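TRNA (adenine(58)-N(1))-methyltransferase catalytic subunit TRM61 C-terminal domain-containing protein (Thermoplasma acidophilum, PDB 1YB2) probably acts as an S-adenosyl-L-methionine-dependent RNA methyltransferase, perhaps methylating adenine 58 of tRNA at N1. Local coordinates at residues P80-R85 with H230-V235; Y127-L132 with G136-V141. All coordinates share one frame; numbering follows the deposited sequence.

Interaction 1 (P80-R85 with H230-V235); sequences PMYFGR and HHLETV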
loop_
_atom_site.group_PDB
_atom_site.type_symbol
_atom_site.label_atom_id
_atom_site.label_comp_id
_atom_site.label_asym_id
_atom_site.label_seq_id
_atom_site.Cartn_x
_atom_site.Cartn_y
_atom_site.Cartn_z
ATOM N N PRO A 80 -4.681 8.810 5.082
ATOM C CA PRO A 80 -3.226 8.898 4.991
ATOM C C PRO A 80 -2.696 9.359 3.636
ATOM O O PRO A 80 -1.594 9.884 3.586
ATOM C CB PRO A 80 -2.755 7.463 5.295
ATOM C CG PRO A 80 -3.898 6.620 5.021
ATOM C CD PRO A 80 -5.109 7.429 5.377
HETATM N N MSE A 81 -3.477 9.203 2.560
HETATM C CA MSE A 81 -3.057 9.733 1.265
HETATM C C MSE A 81 -2.913 11.252 1.264
HETATM O O MSE A 81 -2.192 11.769 0.430
HETATM C CB MSE A 81 -3.943 9.265 0.079
HETATM C CG MSE A 81 -5.334 9.853 -0.011
HETATM SE SE MSE A 81 -6.176 9.431 -1.820
HETATM C CE MSE A 81 -4.778 8.298 -2.542
ATOM N N TYR A 82 -3.574 11.943 2.199
ATOM C CA TYR A 82 -3.509 13.413 2.294
ATOM C C TYR A 82 -2.450 13.960 3.246
ATOM O O TYR A 82 -2.162 15.169 3.240
ATOM C CB TYR A 82 -4.871 13.988 2.692
ATOM C CG TYR A 82 -6.011 13.547 1.810
ATOM C CD1 TYR A 82 -5.907 13.595 0.418
ATOM C CD2 TYR A 82 -7.200 13.073 2.365
ATOM C CE1 TYR A 82 -6.982 13.173 -0.418
ATOM C CE2 TYR A 82 -8.258 12.663 1.561
ATOM C CZ TYR A 82 -8.142 12.719 0.160
ATOM O OH TYR A 82 -9.198 12.319 -0.644
ATOM N N PHE A 83 -1.887 13.070 4.068
ATOM C CA PHE A 83 -1.003 13.464 5.166
ATOM C C PHE A 83 0.143 14.339 4.684
ATOM O O PHE A 83 0.356 15.411 5.215
ATOM C CB PHE A 83 -0.490 12.224 5.909
ATOM C CG PHE A 83 0.412 12.530 7.084
ATOM C CD1 PHE A 83 -0.126 12.774 8.352
ATOM C CD2 PHE A 83 1.788 12.551 6.929
ATOM C CE1 PHE A 83 0.706 13.034 9.444
ATOM C CE2 PHE A 83 2.635 12.814 8.018
ATOM C CZ PHE A 83 2.085 13.052 9.274
ATOM N N GLY A 84 0.855 13.900 3.658
ATOM C CA GLY A 84 1.999 14.660 3.154
ATOM C C GLY A 84 1.668 16.026 2.569
ATOM O O GLY A 84 2.516 16.931 2.571
ATOM N N ARG A 85 0.439 16.183 2.080
ATOM C CA ARG A 85 -0.018 17.452 1.485
ATOM C C ARG A 85 -0.443 18.478 2.531
ATOM O O ARG A 85 -0.365 19.683 2.287
ATOM C CB ARG A 85 -1.202 17.212 0.531
ATOM C CG ARG A 85 -0.929 16.273 -0.658
ATOM C CD ARG A 85 -0.034 16.945 -1.716
ATOM N NE ARG A 85 -0.654 16.997 -3.047
ATOM C CZ ARG A 85 -0.998 18.131 -3.666
ATOM N NH1 ARG A 85 -1.570 18.095 -4.875
ATOM N NH2 ARG A 85 -0.775 19.307 -3.074
ATOM N N HIS A 230 -14.426 14.668 -8.276
ATOM C CA HIS A 230 -13.405 15.701 -8.426
ATOM C C HIS A 230 -12.037 15.019 -8.540
ATOM O O HIS A 230 -11.652 14.276 -7.649
ATOM C CB HIS A 230 -13.455 16.639 -7.222
ATOM C CG HIS A 230 -12.542 17.811 -7.342
ATOM N ND1 HIS A 230 -12.919 18.980 -7.968
ATOM C CD2 HIS A 230 -11.259 17.983 -6.950
ATOM C CE1 HIS A 230 -11.905 19.828 -7.944
ATOM N NE2 HIS A 230 -10.887 19.248 -7.330
ATOM N N HIS A 231 -11.332 15.255 -9.650
ATOM C CA HIS A 231 -9.979 14.722 -9.882
ATOM C C HIS A 231 -8.990 15.253 -8.844
ATOM O O HIS A 231 -8.928 16.463 -8.604
ATOM C CB HIS A 231 -9.519 15.068 -11.304
ATOM C CG HIS A 231 -8.129 14.616 -11.644
ATOM N ND1 HIS A 231 -7.695 13.317 -11.473
ATOM C CD2 HIS A 231 -7.100 15.280 -12.227
ATOM C CE1 HIS A 231 -6.448 13.211 -11.901
ATOM N NE2 HIS A 231 -6.063 14.390 -12.358
ATOM N N LEU A 232 -8.245 14.342 -8.225
ATOM C CA LEU A 232 -7.250 14.689 -7.212
ATOM C C LEU A 232 -5.893 14.680 -7.883
ATOM O O LEU A 232 -5.211 15.692 -7.918
ATOM C CB LEU A 232 -7.274 13.695 -6.041
ATOM C CG LEU A 232 -8.521 13.702 -5.134
ATOM C CD1 LEU A 232 -8.445 12.600 -4.068
ATOM C CD2 LEU A 232 -8.704 15.047 -4.473
ATOM N N GLU A 233 -5.519 13.526 -8.428
ATOM C CA GLU A 233 -4.273 13.398 -9.142
ATOM C C GLU A 233 -4.220 12.100 -9.912
ATOM O O GLU A 233 -4.946 11.134 -9.599
ATOM C CB GLU A 233 -3.076 13.511 -8.190
ATOM C CG GLU A 233 -2.788 12.326 -7.324
ATOM C CD GLU A 233 -1.414 12.426 -6.659
ATOM O OE1 GLU A 233 -0.631 13.352 -6.994
ATOM O OE2 GLU A 233 -1.112 11.563 -5.805
ATOM N N THR A 234 -3.365 12.100 -10.920
ATOM C CA THR A 234 -3.073 10.928 -11.729
ATOM C C THR A 234 -1.566 10.817 -11.779
ATOM O O THR A 234 -0.854 11.826 -12.029
ATOM C CB THR A 234 -3.617 11.058 -13.165
ATOM O OG1 THR A 234 -5.037 11.087 -13.139
ATOM C CG2 THR A 234 -3.187 9.883 -14.022
ATOM N N VAL A 235 -1.085 9.605 -11.526
ATOM C CA VAL A 235 0.331 9.299 -11.581
ATOM C C VAL A 235 0.642 8.221 -12.615
ATOM O O VAL A 235 -0.157 7.303 -12.839
ATOM C CB VAL A 235 0.885 8.864 -10.204
ATOM C CG1 VAL A 235 0.714 10.015 -9.172
ATOM C CG2 VAL A 235 0.238 7.570 -9.709
#

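Interaction 2 (Y127-L132 with G136-V141); sequences YILYAL and GTLTVV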
loop_
_atom_site.group_PDB
_atom_site.type_symbol
_atom_site.label_atom_id
_atom_site.label_comp_id
_atom_site.label_asym_id
_atom_site.label_seq_id
_atom_site.Cartn_x
_atom_site.Cartn_y
_atom_site.Cartn_z
ATOM N N TYR A 127 -4.914 -8.087 -1.218
ATOM C CA TYR A 127 -4.521 -6.953 -0.395
ATOM C C TYR A 127 -5.682 -6.315 0.372
ATOM O O TYR A 127 -5.510 -5.903 1.524
ATOM C CB TYR A 127 -3.831 -5.871 -1.234
ATOM C CG TYR A 127 -2.421 -6.212 -1.584
ATOM C CD1 TYR A 127 -2.105 -6.672 -2.864
ATOM C CD2 TYR A 127 -1.391 -6.080 -0.637
ATOM C CE1 TYR A 127 -0.793 -6.983 -3.206
ATOM C CE2 TYR A 127 -0.061 -6.403 -0.974
ATOM C CZ TYR A 127 0.216 -6.851 -2.258
ATOM O OH TYR A 127 1.510 -7.164 -2.635
ATOM N N ILE A 128 -6.840 -6.207 -0.275
ATOM C CA ILE A 128 -8.025 -5.617 0.358
ATOM C C ILE A 128 -8.445 -6.474 1.553
ATOM O O ILE A 128 -8.639 -5.957 2.663
ATOM C CB ILE A 128 -9.190 -5.458 -0.660
ATOM C CG1 ILE A 128 -8.843 -4.381 -1.714
ATOM C CG2 ILE A 128 -10.508 -5.126 0.046
ATOM C CD1 ILE A 128 -9.735 -4.436 -2.972
ATOM N N LEU A 129 -8.565 -7.785 1.339
ATOM C CA LEU A 129 -9.002 -8.671 2.425
ATOM C C LEU A 129 -8.023 -8.714 3.594
ATOM O O LEU A 129 -8.438 -8.779 4.754
ATOM C CB LEU A 129 -9.283 -10.086 1.921
ATOM C CG LEU A 129 -10.493 -10.301 1.006
ATOM C CD1 LEU A 129 -10.729 -11.803 0.797
ATOM C CD2 LEU A 129 -11.759 -9.656 1.541
ATOM N N TYR A 130 -6.725 -8.670 3.292
ATOM C CA TYR A 130 -5.709 -8.646 4.342
ATOM C C TYR A 130 -5.858 -7.385 5.200
ATOM O O TYR A 130 -5.796 -7.451 6.425
ATOM C CB TYR A 130 -4.308 -8.730 3.728
ATOM C CG TYR A 130 -3.207 -9.172 4.686
ATOM C CD1 TYR A 130 -3.085 -10.504 5.079
ATOM C CD2 TYR A 130 -2.272 -8.252 5.175
ATOM C CE1 TYR A 130 -2.053 -10.909 5.940
ATOM C CE2 TYR A 130 -1.241 -8.647 6.035
ATOM C CZ TYR A 130 -1.137 -9.967 6.404
ATOM O OH TYR A 130 -0.125 -10.347 7.252
ATOM N N ALA A 131 -6.069 -6.249 4.550
ATOM C CA ALA A 131 -6.233 -4.961 5.234
ATOM C C ALA A 131 -7.530 -4.876 6.050
ATOM O O ALA A 131 -7.534 -4.334 7.168
ATOM C CB ALA A 131 -6.143 -3.812 4.229
ATOM N N LEU A 132 -8.620 -5.417 5.498
ATOM C CA LEU A 132 -9.902 -5.449 6.188
ATOM C C LEU A 132 -9.850 -6.288 7.452
ATOM O O LEU A 132 -10.551 -5.985 8.411
ATOM C CB LEU A 132 -11.021 -5.961 5.273
ATOM C CG LEU A 132 -11.484 -5.027 4.155
ATOM C CD1 LEU A 132 -12.559 -5.767 3.324
ATOM C CD2 LEU A 132 -12.016 -3.666 4.683
ATOM N N GLY A 136 -15.582 -5.393 7.821
ATOM C CA GLY A 136 -15.996 -4.701 6.619
ATOM C C GLY A 136 -16.216 -5.738 5.539
ATOM O O GLY A 136 -16.211 -6.926 5.811
ATOM N N THR A 137 -16.398 -5.284 4.307
ATOM C CA THR A 137 -16.840 -6.162 3.234
ATOM C C THR A 137 -16.186 -5.762 1.923
ATOM O O THR A 137 -15.808 -4.599 1.720
ATOM C CB THR A 137 -18.394 -6.104 3.030
ATOM O OG1 THR A 137 -18.783 -4.759 2.727
ATOM C CG2 THR A 137 -19.180 -6.599 4.270
ATOM N N LEU A 138 -16.056 -6.740 1.034
ATOM C CA LEU A 138 -15.604 -6.509 -0.324
ATOM C C LEU A 138 -16.682 -7.009 -1.278
ATOM O O LEU A 138 -17.186 -8.140 -1.137
ATOM C CB LEU A 138 -14.268 -7.226 -0.593
ATOM C CG LEU A 138 -13.790 -7.323 -2.041
ATOM C CD1 LEU A 138 -13.510 -5.926 -2.652
ATOM C CD2 LEU A 138 -12.520 -8.188 -2.116
ATOM N N THR A 139 -17.034 -6.149 -2.228
ATOM C CA THR A 139 -17.941 -6.485 -3.310
ATOM C C THR A 139 -17.216 -6.426 -4.642
ATOM O O THR A 139 -16.657 -5.392 -5.025
ATOM C CB THR A 139 -19.191 -5.564 -3.296
ATOM O OG1 THR A 139 -19.818 -5.662 -2.004
ATOM C CG2 THR A 139 -20.224 -5.983 -4.400
ATOM N N VAL A 140 -17.226 -7.541 -5.354
ATOM C CA VAL A 140 -16.490 -7.660 -6.611
ATOM C C VAL A 140 -17.490 -7.781 -7.750
ATOM O O VAL A 140 -18.351 -8.673 -7.747
ATOM C CB VAL A 140 -15.551 -8.892 -6.593
ATOM C CG1 VAL A 140 -14.840 -9.060 -7.929
ATOM C CG2 VAL A 140 -14.534 -8.769 -5.458
ATOM N N VAL A 141 -17.398 -6.851 -8.697
ATOM C CA VAL A 141 -18.217 -6.848 -9.906
ATOM C C VAL A 141 -17.287 -7.203 -11.056
ATOM O O VAL A 141 -16.326 -6.465 -11.330
ATOM C CB VAL A 141 -18.851 -5.443 -10.172
ATOM C CG1 VAL A 141 -19.739 -5.453 -11.438
ATOM C CG2 VAL A 141 -19.642 -4.960 -8.970
#

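Interaction 1 (P80-R85 with H230-V235)
Y82 turns the edge of its ring to L232, whose CD1 lies near the ring plane, 3.5 Å from Y82 OH and 4.0 Å from Y82 CE1. L232 belongs to a classic beta bulge on strand 229-242, the outermost strand of the methyltransferase sheet within this chain: L232 and E233 both face F264 of the antiparallel strand 258-267, and L232 has the helical backbone angles (-100°/-60°) expected at the first bulge position. Segment 80-85 includes the first residues assigned to helix 83-86, preceded by residues with helical backbone angles. Y82 CG lies anti to its own carbonyl carbon (chi1 -54°), which carries the phenol end toward the strand although the backbones stay well apart, with the CA atoms of Y82 and L232 10.3 Å from each other. The two side chains cross at about a right angle. Their contact is van der Waals in character, and the segments bury 122 Å² over both sides. Selenomethionine M81 places its CG over one face of the Y82 ring, offset toward the rim, and also packs on F264. R85 donates from NH2 to the carbonyl of D33. On the same side of the ring plane as CG, M81 SE comes within 4.5 Å of L232 CD1.

Interaction 2 (Y127-L132 with G136-V141)
L138 reaches the helix with both of its methyls. Its CD1 meets two branches of I128, standing 4.1 Å from I128 CG2 and 4.1 Å from I128 CD1, while L138 CD2 lies 4.0 Å from L129 CD2. I128 and L129 each cross L138 at about a right angle. The fork reaches them because L138 CG is anti to the backbone N (chi1 168°), which extends the side chain toward the helix. One turn further along the helix, L132 packs on backbone instead: its CD1 sits 3.8 Å from T137 O and 4.3 Å from G136 C, where the chain passes through G136 at a positive phi of 96°. T137 directs its CB away from the helix, and its OG1 hydrogen-bonds D113 OD1. Around this shell, I128 also rests on I114 and I184, and L129 on L155 of helix 145-156, so neighbouring strands and a second helix frame the aliphatic cluster. The segment axes approach to 9.2 Å and run nearly antiparallel (164°), as expected of the returning half of a beta-alpha-beta crossover: strand 113-117, helix 123-132 and strand 137-141 form such a unit in the Rossmann-like fold of S-adenosyl-L-methionine-dependent methyltransferases.

In the fold
Interactions 1 and 2 involve the same seven-stranded sheet toward different ends of its strand order: strand 229-242 is outermost within this chain, where the sheet continues into the second subunit, and strand 137-141 lies one strand in from the other end. Their centres are 22 Å apart on opposite sides of the chain's centre, and their nearest atoms, about 11 Å apart, do not touch. Interaction 2 is the closer to the predicted S-adenosyl-L-methionine site, with the I128 side chain about 10 Å from that of D186 and the L138 side chain about 11 Å from that of E142; interaction 1 lies away from it. The dimer brings the two regions together, since P80 packs on Y130 of the second subunit.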